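Local coordinates for protein sensor histidine kinase CitA (Klebsiella pneumoniae, PDB 1P0Z) that senses citrate in the periplasm through this PAS-like ligand-binding domain and, as a membrane histidine kinase, probably activates CitB by phosphorylation to induce citrate-fermentation genes, at residues A[65-70]-A[96-101]; A[50-55]-A[122-127]; A[85-90]-A[105-110]. One frame throughout, in Å; residues are numbered along the deposited sequence.

In the fold
Three helices come first in the chain, followed by strand 52-57, whose start pairs with the end of strand 115-124 in contact 2. That pairing closes a long loop, and both other contacts nest within it. Contact 1 closes the loop from 65-70 to 96-101, joining the segment after strand 62-64 to the turn between strands 90-96 and 101-109, over bound citrate. Contact 3 closes the shorter loop from 85-90 to 105-110 and crosses contact 1 in sequence; it pairs the start of strand 90-96, at one edge of the sheet, with strand 101-109. Contacts 1 and 2 touch directly, Leu98 packing on Tyr52, whereas contacts 2 and 3 meet through Val55 and Ile108.

Contact 1: residues A[65-70]-A[96-101]; sequences HVNPDE and GSLGSS. With FLC (citrate anion), chain K.
Leu98 touches the 65-70 loop through its two methyls. CD1 lies 3.7 Å from Val66 CG2, the two side chains meeting at a slant, while CD2 reaches Asn67 ND2, these side chains sliding past each other. A branched, apolar residue suits this place because each methyl can meet a different neighbour.

No direct hydrogen bond joins the segments; their polar groups meet through a citrate anion and one water. His65 NE2 donates to citrate OA1 at 2.9 Å with a nearly straight N-H...O angle of 165°, and Ser97 OG gives the same oxygen a second bond of 2.7 Å. The other oxygen of this carboxylate, OA2, takes the backbone N-H of Leu98 at 2.8 Å, so three donors grip one group. A chi1 of -168° carries the His65 ring out toward the citrate, and it is fixed from behind: ND1 accepts Asn67 N in the ring plane at 3.0 Å, which leaves NE2 to carry the proton offered to citrate, while Glu70 CG lies over one ring face. The water accepts from Asn67 ND2 and donates to both Glu70 OE2 and Ser97 OG.

His65 is an established citrate-binding residue; Arg62 and Lys105 also bond this citrate. The type I turn from Gly96 to Gly99 connects strands 90-96 and 101-109, and beneath the contact lies strand 52-57, with His65 on Thr54 and both Val66 and Leu98 on Tyr52.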
loop_
_atom_site.group_PDB
_atom_site.type_symbol
_atom_site.label_atom_id
_atom_site.label_comp_id
_atom_site.label_asym_id
_atom_site.label_seq_id
_atom_site.Cartn_x
_atom_site.Cartn_y
_atom_site.Cartn_z
ATOM N N HIS A 65 2.926 2.511 8.515
ATOM C CA HIS A 65 4.068 1.783 7.980
ATOM C C HIS A 65 4.418 0.748 9.053
ATOM O O HIS A 65 4.105 0.939 10.250
ATOM C CB HIS A 65 5.250 2.732 7.723
ATOM C CG HIS A 65 6.351 2.126 6.907
ATOM N ND1 HIS A 65 7.329 1.307 7.447
ATOM C CD2 HIS A 65 6.649 2.250 5.592
ATOM C CE1 HIS A 65 8.182 0.960 6.499
ATOM N NE2 HIS A 65 7.795 1.519 5.363
ATOM N N VAL A 66 5.046 -0.342 8.650
ATOM C CA VAL A 66 5.405 -1.376 9.626
ATOM C C VAL A 66 6.454 -0.855 10.598
ATOM O O VAL A 66 6.535 -1.358 11.721
ATOM C CB VAL A 66 5.901 -2.665 8.932
ATOM C CG1 VAL A 66 4.742 -3.268 8.133
ATOM C CG2 VAL A 66 7.082 -2.358 8.016
ATOM N N ASN A 67 7.232 0.134 10.167
ATOM C CA ASN A 67 8.259 0.760 11.012
ATOM C C ASN A 67 7.709 2.107 11.445
ATOM O O ASN A 67 7.496 3.033 10.650
ATOM C CB ASN A 67 9.562 0.808 10.239
ATOM C CG ASN A 67 10.021 -0.591 9.870
ATOM O OD1 ASN A 67 9.794 -1.539 10.615
ATOM N ND2 ASN A 67 10.669 -0.723 8.744
ATOM N N PRO A 68 7.448 2.226 12.758
ATOM C CA PRO A 68 6.878 3.437 13.353
ATOM C C PRO A 68 7.445 4.780 12.991
ATOM O O PRO A 68 6.681 5.757 12.839
ATOM C CB PRO A 68 6.915 3.152 14.867
ATOM C CG PRO A 68 7.988 2.140 15.004
ATOM C CD PRO A 68 7.821 1.248 13.793
ATOM N N ASP A 69 8.759 4.858 12.834
ATOM C CA ASP A 69 9.354 6.153 12.519
ATOM C C ASP A 69 9.019 6.687 11.136
ATOM O O ASP A 69 9.134 7.891 10.890
ATOM C CB ASP A 69 10.879 6.108 12.705
ATOM C CG ASP A 69 11.285 5.836 14.158
ATOM O OD1 ASP A 69 10.497 6.167 15.071
ATOM O OD2 ASP A 69 12.392 5.300 14.388
ATOM N N GLU A 70 8.608 5.800 10.229
ATOM C CA GLU A 70 8.264 6.202 8.874
ATOM C C GLU A 70 6.912 6.893 8.814
ATOM O O GLU A 70 6.597 7.562 7.841
ATOM C CB GLU A 70 8.232 4.983 7.953
ATOM C CG GLU A 70 9.503 4.181 7.964
ATOM C CD GLU A 70 10.630 4.847 7.203
ATOM O OE1 GLU A 70 10.691 6.090 7.162
ATOM O OE2 GLU A 70 11.473 4.105 6.648
ATOM N N GLY A 96 12.717 -0.020 -1.528
ATOM C CA GLY A 96 12.496 0.993 -0.516
ATOM C C GLY A 96 13.294 0.527 0.702
ATOM O O GLY A 96 14.113 -0.390 0.595
ATOM N N SER A 97 12.985 1.106 1.858
ATOM C CA SER A 97 13.715 0.800 3.100
ATOM C C SER A 97 13.697 -0.690 3.459
ATOM O O SER A 97 14.639 -1.221 4.073
ATOM C CB SER A 97 13.113 1.632 4.226
ATOM O OG SER A 97 11.812 1.121 4.621
ATOM N N LEU A 98 12.637 -1.398 3.048
ATOM C CA LEU A 98 12.502 -2.801 3.368
ATOM C C LEU A 98 13.094 -3.775 2.354
ATOM O O LEU A 98 12.943 -5.011 2.488
ATOM C CB LEU A 98 11.019 -3.122 3.627
ATOM C CG LEU A 98 10.378 -2.240 4.721
ATOM C CD1 LEU A 98 8.844 -2.414 4.761
ATOM C CD2 LEU A 98 10.970 -2.604 6.053
ATOM N N GLY A 99 13.739 -3.250 1.319
ATOM C CA GLY A 99 14.366 -4.122 0.345
ATOM C C GLY A 99 13.626 -4.176 -0.992
ATOM O O GLY A 99 12.475 -3.741 -1.082
ATOM N N SER A 100 14.278 -4.702 -2.029
ATOM C CA SER A 100 13.651 -4.810 -3.339
ATOM C C SER A 100 12.360 -5.619 -3.205
ATOM O O SER A 100 12.376 -6.795 -2.814
ATOM C CB SER A 100 14.603 -5.450 -4.340
ATOM O OG SER A 100 14.042 -5.351 -5.629
ATOM N N SER A 101 11.242 -4.966 -3.536
ATOM C CA SER A 101 9.945 -5.621 -3.369
ATOM C C SER A 101 8.967 -5.322 -4.476
ATOM O O SER A 101 9.015 -4.264 -5.096
ATOM C CB SER A 101 9.297 -5.110 -2.055
ATOM O OG SER A 101 9.180 -3.662 -2.030
HETATM C CAC FLC K . 9.393 0.364 2.277
HETATM C CA FLC K . 8.003 0.177 1.607
HETATM C CB FLC K . 7.579 1.441 0.716
HETATM C CBC FLC K . 7.292 2.749 1.542
HETATM C CG FLC K . 6.340 1.039 -0.218
HETATM C CGC FLC K . 5.792 2.112 -1.186
HETATM O OA1 FLC K . 9.551 1.257 3.091
HETATM O OA2 FLC K . 10.269 -0.392 1.852
HETATM O OB1 FLC K . 6.554 2.691 2.527
HETATM O OB2 FLC K . 7.784 3.818 1.114
HETATM O OG1 FLC K . 6.471 3.174 -1.424
HETATM O OG2 FLC K . 4.704 1.883 -1.666
HETATM O OHB FLC K . 8.611 1.793 -0.216
HETATM O O HOH W 1 11.475 1.470 7.327
#

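Contact 2: residues A[50-55]-A[122-127]; sequences ATYITV and GYTIEQ
Gly122 and Tyr52 exchange backbone hydrogen bonds as an antiparallel hydrogen-bonded pair: Gly122 N donates to Tyr52 O at 2.9 Å, almost straight at 177°, and Tyr52 N returns a bond to Gly122 O. Thr51 N also approaches that carbonyl, but its bond is weak and bent, 127° at the hydrogen. Two residues facing one make this a classic beta bulge. Where the bulge interrupts regular pairing, the side chain of Thr51 takes over: with OG1 beside its own backbone N (chi1 -55°), it accepts Thr124 N at 2.9 Å. A water lies between the same OG1 and Gln127 OE1, to which it donates. Threonine serves doubly here, since its methyl CG2 also packs beside the Gln127 amide oxygen.

Two aromatic rings complete the contact. Tyr52 lays a face over Gly122, whose CA sits 3.8 Å from the ring centroid in a CH-pi contact; with no side chain in the way, Gly122 lets the ring lie directly on its CA. Ala50 CA sits likewise over a face of Tyr123, 3.7 Å from its centroid, and the small Ala50 methyl touches CE1.

The hydroxyl of Tyr52 bonds Ser101 OG, and that of Tyr123 bonds Asp49 and Gln15. Strands 52-57 and 115-124 are neighbours in the five-stranded sheet; Tyr123 packs on helix 6-20, while Tyr52 leans on Arg103 of strand 101-109.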
loop_
_atom_site.group_PDB
_atom_site.type_symbol
_atom_site.label_atom_id
_atom_site.label_comp_id
_atom_site.label_asym_id
_atom_site.label_seq_id
_atom_site.Cartn_x
_atom_site.Cartn_y
_atom_site.Cartn_z
ATOM N N ALA A 50 1.885 -10.981 2.903
ATOM C CA ALA A 50 2.719 -9.867 2.413
ATOM C C ALA A 50 3.786 -9.460 3.441
ATOM O O ALA A 50 3.624 -9.595 4.676
ATOM C CB ALA A 50 1.847 -8.651 2.095
ATOM N N THR A 51 4.892 -8.919 2.949
ATOM C CA THR A 51 5.958 -8.448 3.833
ATOM C C THR A 51 5.524 -7.205 4.594
ATOM O O THR A 51 5.842 -7.037 5.792
ATOM C CB THR A 51 7.217 -8.055 3.036
ATOM O OG1 THR A 51 7.608 -9.145 2.229
ATOM C CG2 THR A 51 8.388 -7.733 3.986
ATOM N N TYR A 52 4.791 -6.329 3.913
ATOM C CA TYR A 52 4.374 -5.092 4.531
ATOM C C TYR A 52 3.166 -4.483 3.853
ATOM O O TYR A 52 2.797 -4.861 2.740
ATOM C CB TYR A 52 5.530 -4.045 4.481
ATOM C CG TYR A 52 5.948 -3.618 3.072
ATOM C CD1 TYR A 52 5.232 -2.651 2.368
ATOM C CD2 TYR A 52 7.061 -4.199 2.451
ATOM C CE1 TYR A 52 5.599 -2.274 1.068
ATOM C CE2 TYR A 52 7.454 -3.813 1.179
ATOM C CZ TYR A 52 6.700 -2.844 0.485
ATOM O OH TYR A 52 7.033 -2.456 -0.788
ATOM N N ILE A 53 2.575 -3.502 4.539
ATOM C CA ILE A 53 1.494 -2.720 3.962
ATOM C C ILE A 53 1.790 -1.293 4.408
ATOM O O ILE A 53 2.057 -1.054 5.591
ATOM C CB ILE A 53 0.099 -3.103 4.518
ATOM C CG1 ILE A 53 -0.181 -4.568 4.211
ATOM C CG2 ILE A 53 -0.961 -2.167 3.907
ATOM C CD1 ILE A 53 -1.499 -5.095 4.815
ATOM N N THR A 54 1.730 -0.359 3.463
ATOM C CA THR A 54 1.937 1.045 3.756
ATOM C C THR A 54 0.677 1.800 3.347
ATOM O O THR A 54 0.074 1.484 2.303
ATOM C CB THR A 54 3.124 1.632 2.909
ATOM O OG1 THR A 54 4.357 1.032 3.331
ATOM C CG2 THR A 54 3.217 3.184 3.089
ATOM N N VAL A 55 0.264 2.781 4.162
ATOM C CA VAL A 55 -0.890 3.599 3.813
ATOM C C VAL A 55 -0.411 5.052 3.812
ATOM O O VAL A 55 0.269 5.487 4.765
ATOM C CB VAL A 55 -2.049 3.486 4.836
ATOM C CG1 VAL A 55 -3.201 4.429 4.382
ATOM C CG2 VAL A 55 -2.542 2.013 4.925
ATOM N N GLY A 122 3.236 -4.920 -0.155
ATOM C CA GLY A 122 4.505 -5.334 -0.737
ATOM C C GLY A 122 5.052 -6.675 -0.294
ATOM O O GLY A 122 4.815 -7.126 0.830
ATOM N N TYR A 123 5.776 -7.295 -1.235
ATOM C CA TYR A 123 6.437 -8.591 -0.996
ATOM C C TYR A 123 7.920 -8.434 -1.328
ATOM O O TYR A 123 8.274 -8.180 -2.474
ATOM C CB TYR A 123 5.871 -9.688 -1.900
ATOM C CG TYR A 123 4.481 -10.150 -1.522
ATOM C CD1 TYR A 123 3.360 -9.374 -1.821
ATOM C CD2 TYR A 123 4.295 -11.374 -0.887
ATOM C CE1 TYR A 123 2.059 -9.814 -1.496
ATOM C CE2 TYR A 123 3.009 -11.832 -0.546
ATOM C CZ TYR A 123 1.897 -11.033 -0.857
ATOM O OH TYR A 123 0.663 -11.478 -0.481
ATOM N N THR A 124 8.804 -8.524 -0.338
ATOM C CA THR A 124 10.230 -8.373 -0.634
ATOM C C THR A 124 10.718 -9.660 -1.317
ATOM O O THR A 124 10.608 -10.758 -0.774
ATOM C CB THR A 124 11.019 -8.090 0.652
ATOM O OG1 THR A 124 10.636 -6.797 1.129
ATOM C CG2 THR A 124 12.554 -8.138 0.387
ATOM N N ILE A 125 11.295 -9.485 -2.490
ATOM C CA ILE A 125 11.677 -10.573 -3.346
ATOM C C ILE A 125 12.617 -11.609 -2.793
ATOM O O ILE A 125 12.405 -12.825 -2.981
ATOM C CB ILE A 125 12.155 -9.988 -4.713
ATOM C CG1 ILE A 125 10.924 -9.353 -5.418
ATOM C CG2 ILE A 125 12.653 -11.098 -5.632
ATOM C CD1 ILE A 125 11.259 -8.471 -6.626
ATOM N N GLU A 126 13.608 -11.153 -2.070
ATOM C CA GLU A 126 14.559 -12.089 -1.551
ATOM C C GLU A 126 13.921 -13.032 -0.560
ATOM O O GLU A 126 14.439 -14.133 -0.373
ATOM C CB GLU A 126 15.752 -11.327 -0.948
ATOM C CG GLU A 126 16.358 -11.923 0.322
ATOM C CD GLU A 126 15.647 -11.418 1.577
ATOM O OE1 GLU A 126 15.610 -10.187 1.810
ATOM O OE2 GLU A 126 15.121 -12.247 2.335
ATOM N N GLN A 127 12.808 -12.627 0.058
ATOM C CA GLN A 127 12.123 -13.443 1.048
ATOM C C GLN A 127 11.042 -14.387 0.484
ATOM O O GLN A 127 10.405 -15.127 1.222
ATOM C CB GLN A 127 11.504 -12.537 2.110
ATOM C CG GLN A 127 12.509 -11.755 2.962
ATOM C CD GLN A 127 11.833 -10.627 3.744
ATOM O OE1 GLN A 127 10.776 -10.820 4.350
ATOM N NE2 GLN A 127 12.441 -9.449 3.727
HETATM O O HOH W 2 8.438 -11.371 3.327
#

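Contact 3: residues A[85-90]-A[105-110]; sequences INAKSY and KSPIQD. With NA (sodium ion), chain L.
Tyr90 and Lys105 pair across two antiparallel strands of the PAS-like sheet, with Lys105 N donating to Tyr90 O at 2.9 Å and Tyr90 N bonding back to Lys105 O. The lysine side chain starts beneath the tyrosine ring. Its CB lies over one face in a CH-pi contact, 4.2 Å from the centroid; CG comes 3.9 Å from Tyr90 CE2; CD passes 4.1 Å from Tyr90 OH. The bend at chi2 (-125°) turns the rest of the chain away from the ring toward the pocket, where NZ bonds citrate, forms a salt bridge with Asp79 and meets Ser80. Lysine suits this place because its methylenes pack against the ring while its ammonium reaches the anion; it is an established citrate-binding residue. The Tyr90 hydroxyl is held by the carbonyl of Asp79.

Before Tyr90, the chain leaves helix 81-86 through Ala87, which has positive phi, and here side-chain contacts replace strand pairing. The Pro107 ring, which brings no N-H to the pairing, rests its CD against Lys88 O and its CG near Ala87. A chi1 of -174° swings Ser106 OG away from its own N to meet Ser89 OG, in a hydrogen bond where either may donate, and a sodium ion, whose shell Pro107 O, Ser20 OG and three waters complete. One of these waters donates a hydrogen bond to Gln109 OE1 at 3.0 Å.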
loop_
_atom_site.group_PDB
_atom_site.type_symbol
_atom_site.label_atom_id
_atom_site.label_comp_id
_atom_site.label_asym_id
_atom_site.label_seq_id
_atom_site.Cartn_x
_atom_site.Cartn_y
_atom_site.Cartn_z
ATOM N N ILE A 85 -2.082 10.674 -8.240
ATOM C CA ILE A 85 -2.501 11.712 -9.167
ATOM C C ILE A 85 -3.520 11.249 -10.178
ATOM O O ILE A 85 -4.512 11.970 -10.443
ATOM C CB ILE A 85 -1.259 12.279 -9.916
ATOM C CG1 ILE A 85 -0.283 12.878 -8.902
ATOM C CG2 ILE A 85 -1.688 13.331 -10.941
ATOM C CD1 ILE A 85 1.037 13.269 -9.540
ATOM N N ASN A 86 -3.320 10.036 -10.727
ATOM C CA ASN A 86 -4.182 9.529 -11.765
ATOM C C ASN A 86 -5.126 8.382 -11.397
ATOM O O ASN A 86 -5.819 7.837 -12.245
ATOM C CB ASN A 86 -3.311 9.194 -12.980
ATOM C CG ASN A 86 -2.721 10.448 -13.590
ATOM O OD1 ASN A 86 -3.448 11.441 -13.731
ATOM N ND2 ASN A 86 -1.422 10.441 -13.943
ATOM N N ALA A 87 -5.175 8.068 -10.106
ATOM C CA ALA A 87 -6.067 7.052 -9.571
ATOM C C ALA A 87 -5.931 5.672 -10.208
ATOM O O ALA A 87 -6.902 4.905 -10.283
ATOM C CB ALA A 87 -7.548 7.537 -9.635
ATOM N N LYS A 88 -4.707 5.353 -10.626
ATOM C CA LYS A 88 -4.421 4.046 -11.221
ATOM C C LYS A 88 -4.052 3.007 -10.150
ATOM O O LYS A 88 -3.474 3.361 -9.109
ATOM C CB LYS A 88 -3.237 4.151 -12.183
ATOM C CG LYS A 88 -3.459 5.136 -13.312
ATOM C CD LYS A 88 -4.551 4.734 -14.287
ATOM C CE LYS A 88 -4.494 5.646 -15.551
ATOM N NZ LYS A 88 -5.526 5.240 -16.545
ATOM N N SER A 89 -4.396 1.740 -10.431
ATOM C CA SER A 89 -4.002 0.612 -9.555
ATOM C C SER A 89 -3.022 -0.211 -10.398
ATOM O O SER A 89 -3.271 -0.476 -11.583
ATOM C CB SER A 89 -5.210 -0.227 -9.143
ATOM O OG SER A 89 -6.090 0.546 -8.297
ATOM N N TYR A 90 -1.912 -0.636 -9.809
ATOM C CA TYR A 90 -0.889 -1.318 -10.614
ATOM C C TYR A 90 0.157 -2.034 -9.745
ATOM O O TYR A 90 0.178 -1.866 -8.526
ATOM C CB TYR A 90 -0.136 -0.272 -11.459
ATOM C CG TYR A 90 0.357 0.926 -10.642
ATOM C CD1 TYR A 90 -0.494 2.003 -10.371
ATOM C CD2 TYR A 90 1.650 0.959 -10.069
ATOM C CE1 TYR A 90 -0.099 3.061 -9.557
ATOM C CE2 TYR A 90 2.051 2.042 -9.244
ATOM C CZ TYR A 90 1.168 3.091 -8.988
ATOM O OH TYR A 90 1.527 4.183 -8.175
ATOM N N LYS A 105 -0.294 -1.363 -5.727
ATOM C CA LYS A 105 -0.697 -0.033 -5.269
ATOM C C LYS A 105 -2.069 0.293 -5.772
ATOM O O LYS A 105 -2.418 -0.075 -6.889
ATOM C CB LYS A 105 0.247 1.019 -5.820
ATOM C CG LYS A 105 1.760 0.732 -5.553
ATOM C CD LYS A 105 2.390 1.926 -4.845
ATOM C CE LYS A 105 3.866 1.831 -4.876
ATOM N NZ LYS A 105 4.406 2.972 -4.091
ATOM N N SER A 106 -2.861 0.967 -4.926
ATOM C CA SER A 106 -4.216 1.351 -5.375
ATOM C C SER A 106 -4.587 2.595 -4.570
ATOM O O SER A 106 -4.280 2.690 -3.371
ATOM C CB SER A 106 -5.208 0.207 -5.060
ATOM O OG SER A 106 -6.495 0.517 -5.612
ATOM N N PRO A 107 -5.308 3.548 -5.198
ATOM C CA PRO A 107 -5.677 4.761 -4.455
ATOM C C PRO A 107 -6.832 4.475 -3.504
ATOM O O PRO A 107 -7.610 3.523 -3.711
ATOM C CB PRO A 107 -6.162 5.720 -5.561
ATOM C CG PRO A 107 -6.733 4.789 -6.629
ATOM C CD PRO A 107 -5.737 3.596 -6.604
ATOM N N ILE A 108 -6.902 5.233 -2.425
ATOM C CA ILE A 108 -8.044 5.170 -1.501
ATOM C C ILE A 108 -8.838 6.403 -1.978
ATOM O O ILE A 108 -8.274 7.496 -2.073
ATOM C CB ILE A 108 -7.629 5.412 -0.043
ATOM C CG1 ILE A 108 -6.518 4.443 0.375
ATOM C CG2 ILE A 108 -8.859 5.267 0.853
ATOM C CD1 ILE A 108 -5.963 4.726 1.789
ATOM N N GLN A 109 -10.125 6.221 -2.276
ATOM C CA GLN A 109 -10.980 7.295 -2.821
ATOM C C GLN A 109 -12.219 7.571 -1.999
ATOM O O GLN A 109 -12.766 6.654 -1.400
ATOM C CB GLN A 109 -11.410 6.911 -4.231
ATOM C CG GLN A 109 -10.265 6.979 -5.234
ATOM C CD GLN A 109 -10.580 6.244 -6.508
ATOM O OE1 GLN A 109 -10.594 5.008 -6.538
ATOM N NE2 GLN A 109 -10.854 6.996 -7.584
ATOM N N ASP A 110 -12.656 8.834 -1.959
ATOM C CA ASP A 110 -13.919 9.098 -1.260
ATOM C C ASP A 110 -15.081 8.705 -2.192
ATOM O O ASP A 110 -14.866 8.239 -3.317
ATOM C CB ASP A 110 -14.039 10.567 -0.777
ATOM C CG ASP A 110 -14.070 11.589 -1.897
ATOM O OD1 ASP A 110 -14.419 11.284 -3.053
ATOM O OD2 ASP A 110 -13.757 12.770 -1.586
HETATM NA NA NA L . -8.488 1.558 -4.730
HETATM O O HOH W 3 -10.605 2.832 -4.495
HETATM O O HOH W 4 -8.969 1.939 -7.165
HETATM O O HOH W 5 -9.883 -0.357 -4.864
#